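Local coordinates for glycerate 2-kinase (Pyrococcus horikoshii, PDB 1X3L), which catalyses the ATP-dependent phosphorylation of D-glycerate to 2-phosphoglycerate, and also accepts other nucleotides or pyrophosphate as phosphate donor, at residues A[50-62]-A[72-86]. Residues are numbered along the deposited sequence; the frame is centred on the assembly and turned at random.
Sequences KVYVIALGKAACE and DVEDGVAVTKYGYGK
Ala55 gives and takes one backbone hydrogen bond across strands 51-56 and 75-81: its N donates to Val77 O at 2.8 Å, nearly straight at 177°, and its O accepts from Val79 N at 2.8 Å. The ladder continues through Val53 N to Asp75 O and Gly57 N to Val79 O, and Glu74 N reaches Val51 O at 2.9 Å. An angle of 6° between the strand directions confirms a parallel pair, the two strands of a right-handed beta-alpha-beta crossover through helix 60-70. Tyr52 and Ile54 turn their backbone bonds the other way, to strand 124-129.

Water bridges the two segments at both ends. One molecule accepts from Val51 N and donates to Asp72 O; another donates to Lys58 O, accepts from Cys61 N and lies 3.1 Å from Thr80 OG1, which chi1 of -170° sets anti to the backbone N, beside the loop carbonyls.

Beside the Tyr52 ring, Glu74 CB sits over one face, 4.2 Å from the centroid, a CH-pi contact, while Asp75 O lies at the ring edge. An alanine in place of Tyr52 would probably leave the Glu74 methylenes without this face and open a gap toward Ile115 of helix 103-118. The Glu74 carboxylate is held by Arg118. Glu62 pairs chiefly with Arg65; its OE2 makes only a long salt bridge, 4.0 Å, to Lys86 NZ.

Lys58, a substrate-binding residue by similarity, runs extended alongside Lys81, with Lys58 CE 3.6 Å from Lys81 CD; Lys81 NZ also makes a weak hydrogen bond to His98. The two ammonium groups at the strands' C-terminal end are consistent with a site suited to an anionic substrate such as glycerate.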
ATOM      1  N   LYS A  50      26.204  -8.004  13.608  1.00 46.42           N
ATOM      2  CA  LYS A  50      24.967  -7.879  14.365  1.00 45.78           C
ATOM      3  C   LYS A  50      23.826  -7.452  13.445  1.00 45.19           C
ATOM      4  O   LYS A  50      24.052  -7.069  12.295  1.00 43.43           O
ATOM      5  CB  LYS A  50      25.135  -6.853  15.487  1.00 46.81           C
ATOM      6  CG  LYS A  50      26.119  -7.268  16.568  1.00 47.80           C
ATOM      7  CD  LYS A  50      26.234  -6.195  17.637  1.00 50.96           C
ATOM      8  CE  LYS A  50      27.200  -6.612  18.734  1.00 53.08           C
ATOM      9  NZ  LYS A  50      28.563  -6.870  18.194  1.00 54.57           N
ATOM     10  N   VAL A  51      22.601  -7.524  13.955  1.00 44.26           N
ATOM     11  CA  VAL A  51      21.424  -7.142  13.183  1.00 43.50           C
ATOM     12  C   VAL A  51      20.667  -6.011  13.871  1.00 43.28           C
ATOM     13  O   VAL A  51      20.342  -6.096  15.055  1.00 44.97           O
ATOM     14  CB  VAL A  51      20.461  -8.330  12.999  1.00 42.93           C
ATOM     15  CG1 VAL A  51      19.228  -7.884  12.220  1.00 44.41           C
ATOM     16  CG2 VAL A  51      21.166  -9.457  12.268  1.00 42.74           C
ATOM     17  N   TYR A  52      20.392  -4.954  13.117  1.00 41.01           N
ATOM     18  CA  TYR A  52      19.673  -3.800  13.637  1.00 40.54           C
ATOM     19  C   TYR A  52      18.356  -3.639  12.886  1.00 39.93           C
ATOM     20  O   TYR A  52      18.200  -4.142  11.772  1.00 38.55           O
ATOM     21  CB  TYR A  52      20.525  -2.540  13.472  1.00 41.36           C
ATOM     22  CG  TYR A  52      21.730  -2.489  14.388  1.00 45.65           C
ATOM     23  CD1 TYR A  52      21.594  -2.123  15.729  1.00 46.44           C
ATOM     24  CD2 TYR A  52      23.002  -2.834  13.924  1.00 45.47           C
ATOM     25  CE1 TYR A  52      22.694  -2.102  16.587  1.00 48.53           C
ATOM     26  CE2 TYR A  52      24.110  -2.818  14.775  1.00 47.11           C
ATOM     27  CZ  TYR A  52      23.948  -2.451  16.106  1.00 47.41           C
ATOM     28  OH  TYR A  52      25.030  -2.438  16.958  1.00 46.90           O
ATOM     29  N   VAL A  53      17.408  -2.939  13.496  1.00 37.35           N
ATOM     30  CA  VAL A  53      16.115  -2.725  12.862  1.00 35.77           C
ATOM     31  C   VAL A  53      15.650  -1.282  12.946  1.00 35.01           C
ATOM     32  O   VAL A  53      15.651  -0.678  14.014  1.00 35.63           O
ATOM     33  CB  VAL A  53      15.009  -3.605  13.499  1.00 35.12           C
ATOM     34  CG1 VAL A  53      13.646  -3.191  12.951  1.00 36.19           C
ATOM     35  CG2 VAL A  53      15.263  -5.074  13.207  1.00 35.40           C
ATOM     36  N   ILE A  54      15.257  -0.734  11.803  1.00 33.47           N
ATOM     37  CA  ILE A  54      14.728   0.618  11.735  1.00 32.03           C
ATOM     38  C   ILE A  54      13.400   0.496  10.992  1.00 33.28           C
ATOM     39  O   ILE A  54      13.378   0.261   9.780  1.00 32.34           O
ATOM     40  CB  ILE A  54      15.663   1.568  10.961  1.00 31.84           C
ATOM     41  CG1 ILE A  54      16.973   1.753  11.736  1.00 30.55           C
ATOM     42  CG2 ILE A  54      14.971   2.913  10.742  1.00 29.07           C
ATOM     43  CD1 ILE A  54      18.013   2.593  11.003  1.00 29.58           C
ATOM     44  N   ALA A  55      12.301   0.641  11.728  1.00 32.28           N
ATOM     45  CA  ALA A  55      10.967   0.527  11.153  1.00 32.72           C
ATOM     46  C   ALA A  55      10.208   1.845  11.201  1.00 32.59           C
ATOM     47  O   ALA A  55      10.270   2.577  12.189  1.00 32.43           O
ATOM     48  CB  ALA A  55      10.189  -0.550  11.885  1.00 33.89           C
ATOM     49  N   LEU A  56       9.486   2.135  10.124  1.00 31.27           N
ATOM     50  CA  LEU A  56       8.705   3.359  10.016  1.00 31.55           C
ATOM     51  C   LEU A  56       7.430   3.119   9.214  1.00 33.77           C
ATOM     52  O   LEU A  56       7.464   2.568   8.108  1.00 32.33           O
ATOM     53  CB  LEU A  56       9.530   4.460   9.342  1.00 32.20           C
ATOM     54  CG  LEU A  56      10.242   4.033   8.055  1.00 32.71           C
ATOM     55  CD1 LEU A  56      10.002   5.059   6.953  1.00 29.60           C
ATOM     56  CD2 LEU A  56      11.730   3.864   8.338  1.00 32.90           C
ATOM     57  N   GLY A  57       6.305   3.550   9.776  1.00 33.41           N
ATOM     58  CA  GLY A  57       5.034   3.375   9.110  1.00 33.35           C
ATOM     59  C   GLY A  57       4.014   2.824  10.079  1.00 34.37           C
ATOM     60  O   GLY A  57       4.338   2.511  11.221  1.00 33.61           O
ATOM     61  N   LYS A  58       2.777   2.698   9.615  1.00 35.91           N
ATOM     62  CA  LYS A  58       1.695   2.193  10.444  1.00 37.37           C
ATOM     63  C   LYS A  58       1.877   0.744  10.892  1.00 37.60           C
ATOM     64  O   LYS A  58       1.307   0.336  11.901  1.00 38.13           O
ATOM     65  CB  LYS A  58       0.368   2.351   9.699  1.00 39.17           C
ATOM     66  CG  LYS A  58      -0.007   3.801   9.429  1.00 40.72           C
ATOM     67  CD  LYS A  58      -1.262   3.899   8.579  1.00 42.88           C
ATOM     68  CE  LYS A  58      -1.601   5.347   8.260  1.00 44.30           C
ATOM     69  NZ  LYS A  58      -2.756   5.446   7.322  1.00 44.93           N
ATOM     70  N   ALA A  59       2.673  -0.030  10.157  1.00 36.43           N
ATOM     71  CA  ALA A  59       2.904  -1.431  10.512  1.00 34.94           C
ATOM     72  C   ALA A  59       4.322  -1.666  11.037  1.00 34.24           C
ATOM     73  O   ALA A  59       4.796  -2.803  11.084  1.00 33.93           O
ATOM     74  CB  ALA A  59       2.647  -2.322   9.302  1.00 33.91           C
ATOM     75  N   ALA A  60       4.990  -0.590  11.435  1.00 32.80           N
ATOM     76  CA  ALA A  60       6.352  -0.674  11.946  1.00 32.72           C
ATOM     77  C   ALA A  60       6.535  -1.751  13.019  1.00 33.53           C
ATOM     78  O   ALA A  60       7.445  -2.581  12.931  1.00 33.14           O
ATOM     79  CB  ALA A  60       6.781   0.686  12.493  1.00 31.09           C
ATOM     80  N   CYS A  61       5.673  -1.740  14.033  1.00 34.95           N
ATOM     81  CA  CYS A  61       5.766  -2.716  15.114  1.00 35.32           C
ATOM     82  C   CYS A  61       5.484  -4.140  14.663  1.00 34.19           C
ATOM     83  O   CYS A  61       6.179  -5.071  15.070  1.00 33.36           O
ATOM     84  CB  CYS A  61       4.819  -2.346  16.257  1.00 37.96           C
ATOM     85  SG  CYS A  61       5.321  -0.858  17.148  1.00 43.37           S
ATOM     86  N   GLU A  62       4.466  -4.322  13.829  1.00 32.83           N
ATOM     87  CA  GLU A  62       4.159  -5.664  13.354  1.00 34.14           C
ATOM     88  C   GLU A  62       5.308  -6.220  12.511  1.00 32.78           C
ATOM     89  O   GLU A  62       5.697  -7.375  12.670  1.00 34.80           O
ATOM     90  CB  GLU A  62       2.847  -5.667  12.564  1.00 36.48           C
ATOM     91  CG  GLU A  62       1.615  -5.718  13.458  1.00 38.12           C
ATOM     92  CD  GLU A  62       1.523  -7.025  14.243  1.00 43.92           C
ATOM     93  OE1 GLU A  62       1.157  -8.068  13.647  1.00 44.63           O
ATOM     94  OE2 GLU A  62       1.829  -7.015  15.456  1.00 44.93           O
ATOM     95  N   ASP A  72      17.987 -12.486  16.161  1.00 49.01           N
ATOM     96  CA  ASP A  72      18.325 -11.783  17.392  1.00 49.03           C
ATOM     97  C   ASP A  72      18.733 -10.374  16.995  1.00 48.82           C
ATOM     98  O   ASP A  72      19.711 -10.183  16.275  1.00 50.14           O
ATOM     99  CB  ASP A  72      19.480 -12.479  18.115  1.00 50.88           C
ATOM    100  CG  ASP A  72      19.116 -13.877  18.580  1.00 53.50           C
ATOM    101  OD1 ASP A  72      18.101 -14.020  19.300  1.00 55.21           O
ATOM    102  OD2 ASP A  72      19.845 -14.832  18.229  1.00 52.64           O
ATOM    103  N   VAL A  73      17.973  -9.387  17.456  1.00 47.89           N
ATOM    104  CA  VAL A  73      18.253  -7.999  17.117  1.00 47.23           C
ATOM    105  C   VAL A  73      19.023  -7.263  18.207  1.00 47.45           C
ATOM    106  O   VAL A  73      18.570  -7.160  19.346  1.00 46.31           O
ATOM    107  CB  VAL A  73      16.943  -7.237  16.818  1.00 46.75           C
ATOM    108  CG1 VAL A  73      17.244  -5.783  16.494  1.00 46.37           C
ATOM    109  CG2 VAL A  73      16.216  -7.900  15.656  1.00 45.79           C
ATOM    110  N   GLU A  74      20.193  -6.753  17.840  1.00 47.25           N
ATOM    111  CA  GLU A  74      21.040  -6.021  18.770  1.00 48.14           C
ATOM    112  C   GLU A  74      20.293  -4.816  19.316  1.00 47.71           C
ATOM    113  O   GLU A  74      20.303  -4.560  20.519  1.00 48.38           O
ATOM    114  CB  GLU A  74      22.318  -5.558  18.068  1.00 48.39           C
ATOM    115  CG  GLU A  74      23.234  -4.706  18.934  1.00 50.75           C
ATOM    116  CD  GLU A  74      23.622  -5.396  20.227  1.00 51.39           C
ATOM    117  OE1 GLU A  74      23.960  -6.599  20.178  1.00 50.69           O
ATOM    118  OE2 GLU A  74      23.594  -4.734  21.288  1.00 53.18           O
ATOM    119  N   ASP A  75      19.646  -4.079  18.419  1.00 46.40           N
ATOM    120  CA  ASP A  75      18.893  -2.895  18.804  1.00 46.77           C
ATOM    121  C   ASP A  75      18.191  -2.301  17.587  1.00 46.28           C
ATOM    122  O   ASP A  75      18.443  -2.711  16.450  1.00 47.10           O
ATOM    123  CB  ASP A  75      19.831  -1.859  19.435  1.00 47.62           C
ATOM    124  CG  ASP A  75      19.084  -0.679  20.032  1.00 49.81           C
ATOM    125  OD1 ASP A  75      18.066  -0.899  20.721  1.00 49.62           O
ATOM    126  OD2 ASP A  75      19.520   0.472  19.823  1.00 52.43           O
ATOM    127  N   GLY A  76      17.304  -1.343  17.832  1.00 43.88           N
ATOM    128  CA  GLY A  76      16.583  -0.712  16.745  1.00 42.67           C
ATOM    129  C   GLY A  76      15.488   0.213  17.235  1.00 40.98           C
ATOM    130  O   GLY A  76      15.348   0.451  18.436  1.00 39.66           O
ATOM    131  N   VAL A  77      14.712   0.744  16.299  1.00 38.53           N
ATOM    132  CA  VAL A  77      13.614   1.639  16.637  1.00 38.06           C
ATOM    133  C   VAL A  77      12.455   1.440  15.663  1.00 38.03           C
ATOM    134  O   VAL A  77      12.662   1.161  14.481  1.00 36.94           O
ATOM    135  CB  VAL A  77      14.051   3.125  16.596  1.00 37.29           C
ATOM    136  CG1 VAL A  77      14.385   3.545  15.169  1.00 36.33           C
ATOM    137  CG2 VAL A  77      12.945   4.004  17.166  1.00 39.39           C
ATOM    138  N   ALA A  78      11.239   1.570  16.178  1.00 36.21           N
ATOM    139  CA  ALA A  78      10.035   1.425  15.377  1.00 37.78           C
ATOM    140  C   ALA A  78       9.200   2.679  15.590  1.00 37.70           C
ATOM    141  O   ALA A  78       8.782   2.972  16.711  1.00 38.45           O
ATOM    142  CB  ALA A  78       9.260   0.185  15.815  1.00 36.90           C
ATOM    143  N   VAL A  79       8.977   3.428  14.515  1.00 37.79           N
ATOM    144  CA  VAL A  79       8.202   4.665  14.586  1.00 36.84           C
ATOM    145  C   VAL A  79       6.841   4.449  13.937  1.00 38.29           C
ATOM    146  O   VAL A  79       6.755   4.148  12.743  1.00 37.61           O
ATOM    147  CB  VAL A  79       8.937   5.813  13.866  1.00 37.04           C
ATOM    148  CG1 VAL A  79       8.269   7.143  14.186  1.00 36.45           C
ATOM    149  CG2 VAL A  79      10.402   5.829  14.280  1.00 35.28           C
ATOM    150  N   THR A  80       5.779   4.599  14.725  1.00 38.85           N
ATOM    151  CA  THR A  80       4.427   4.387  14.224  1.00 40.31           C
ATOM    152  C   THR A  80       3.444   5.429  14.760  1.00 41.84           C
ATOM    153  O   THR A  80       3.812   6.288  15.558  1.00 41.40           O
ATOM    154  CB  THR A  80       3.932   2.966  14.593  1.00 40.92           C
ATOM    155  OG1 THR A  80       2.704   2.690  13.911  1.00 41.72           O
ATOM    156  CG2 THR A  80       3.710   2.845  16.100  1.00 41.15           C
ATOM    157  N   LYS A  81       2.196   5.348  14.309  1.00 43.20           N
ATOM    158  CA  LYS A  81       1.155   6.282  14.728  1.00 44.63           C
ATOM    159  C   LYS A  81       0.753   6.126  16.192  1.00 45.88           C
ATOM    160  O   LYS A  81       0.979   5.082  16.807  1.00 45.08           O
ATOM    161  CB  LYS A  81      -0.089   6.110  13.856  1.00 44.41           C
ATOM    162  CG  LYS A  81       0.059   6.612  12.436  1.00 45.86           C
ATOM    163  CD  LYS A  81      -1.224   6.385  11.634  1.00 49.89           C
ATOM    164  CE  LYS A  81      -2.424   7.085  12.267  1.00 48.77           C
ATOM    165  NZ  LYS A  81      -2.267   8.565  12.322  1.00 50.02           N
ATOM    166  N   TYR A  82       0.158   7.180  16.743  1.00 46.40           N
ATOM    167  CA  TYR A  82      -0.298   7.163  18.126  1.00 48.26           C
ATOM    168  C   TYR A  82      -1.383   6.102  18.264  1.00 48.80           C
ATOM    169  O   TYR A  82      -2.339   6.078  17.488  1.00 49.91           O
ATOM    170  CB  TYR A  82      -0.853   8.538  18.518  1.00 46.42           C
ATOM    171  CG  TYR A  82       0.202   9.622  18.576  1.00 46.48           C
ATOM    172  CD1 TYR A  82       1.237   9.563  19.512  1.00 46.50           C
ATOM    173  CD2 TYR A  82       0.182  10.691  17.682  1.00 45.63           C
ATOM    174  CE1 TYR A  82       2.227  10.541  19.552  1.00 48.16           C
ATOM    175  CE2 TYR A  82       1.168  11.676  17.713  1.00 45.55           C
ATOM    176  CZ  TYR A  82       2.187  11.595  18.648  1.00 46.75           C
ATOM    177  OH  TYR A  82       3.173  12.558  18.676  1.00 47.73           O
ATOM    178  N   GLY A  83      -1.221   5.220  19.246  1.00 49.98           N
ATOM    179  CA  GLY A  83      -2.193   4.163  19.458  1.00 52.38           C
ATOM    180  C   GLY A  83      -1.750   2.831  18.876  1.00 54.87           C
ATOM    181  O   GLY A  83      -2.186   1.773  19.333  1.00 55.36           O
ATOM    182  N   TYR A  84      -0.879   2.876  17.870  1.00 55.31           N
ATOM    183  CA  TYR A  84      -0.387   1.662  17.222  1.00 56.40           C
ATOM    184  C   TYR A  84       0.661   0.948  18.073  1.00 56.84           C
ATOM    185  O   TYR A  84       1.127  -0.130  17.721  1.00 55.80           O
ATOM    186  CB  TYR A  84       0.095   1.989  15.806  1.00 56.48           C
ATOM    187  CG  TYR A  84      -1.014   2.416  14.868  1.00 56.87           C
ATOM    188  CD1 TYR A  84      -1.893   3.444  15.214  1.00 57.04           C
ATOM    189  CD2 TYR A  84      -1.187   1.793  13.634  1.00 56.80           C
ATOM    190  CE1 TYR A  84      -2.917   3.838  14.354  1.00 56.89           C
ATOM    191  CE2 TYR A  84      -2.207   2.179  12.766  1.00 56.64           C
ATOM    192  CZ  TYR A  84      -3.069   3.201  13.133  1.00 57.33           C
ATOM    193  OH  TYR A  84      -4.082   3.580  12.279  1.00 57.21           O
ATOM    194  N   GLY A  85       1.010   1.569  19.196  1.00 58.40           N
ATOM    195  CA  GLY A  85       1.995   1.033  20.124  1.00 59.94           C
ATOM    196  C   GLY A  85       2.546  -0.371  19.948  1.00 60.46           C
ATOM    197  O   GLY A  85       3.385  -0.605  19.084  1.00 61.54           O
ATOM    198  N   LYS A  86       2.092  -1.305  20.779  1.00 61.03           N
ATOM    199  CA  LYS A  86       2.569  -2.688  20.722  1.00 61.55           C
ATOM    200  C   LYS A  86       4.067  -2.795  21.019  1.00 61.52           C
ATOM    201  O   LYS A  86       4.907  -2.513  20.167  1.00 61.28           O
ATOM    202  CB  LYS A  86       2.281  -3.299  19.346  1.00 62.62           C
ATOM    203  CG  LYS A  86       0.798  -3.537  19.077  1.00 63.71           C
ATOM    204  CD  LYS A  86       0.535  -3.990  17.644  1.00 64.53           C
ATOM    205  CE  LYS A  86       0.856  -2.888  16.638  1.00 64.01           C
ATOM    206  NZ  LYS A  86       0.526  -3.285  15.238  1.00 64.02           N
TER
HETATM  207  O   HOH W   1      22.038  -9.043  16.222  1.00 36.32           O
HETATM  208  O   HOH W   2       3.041  -0.370  14.400  1.00 39.82           O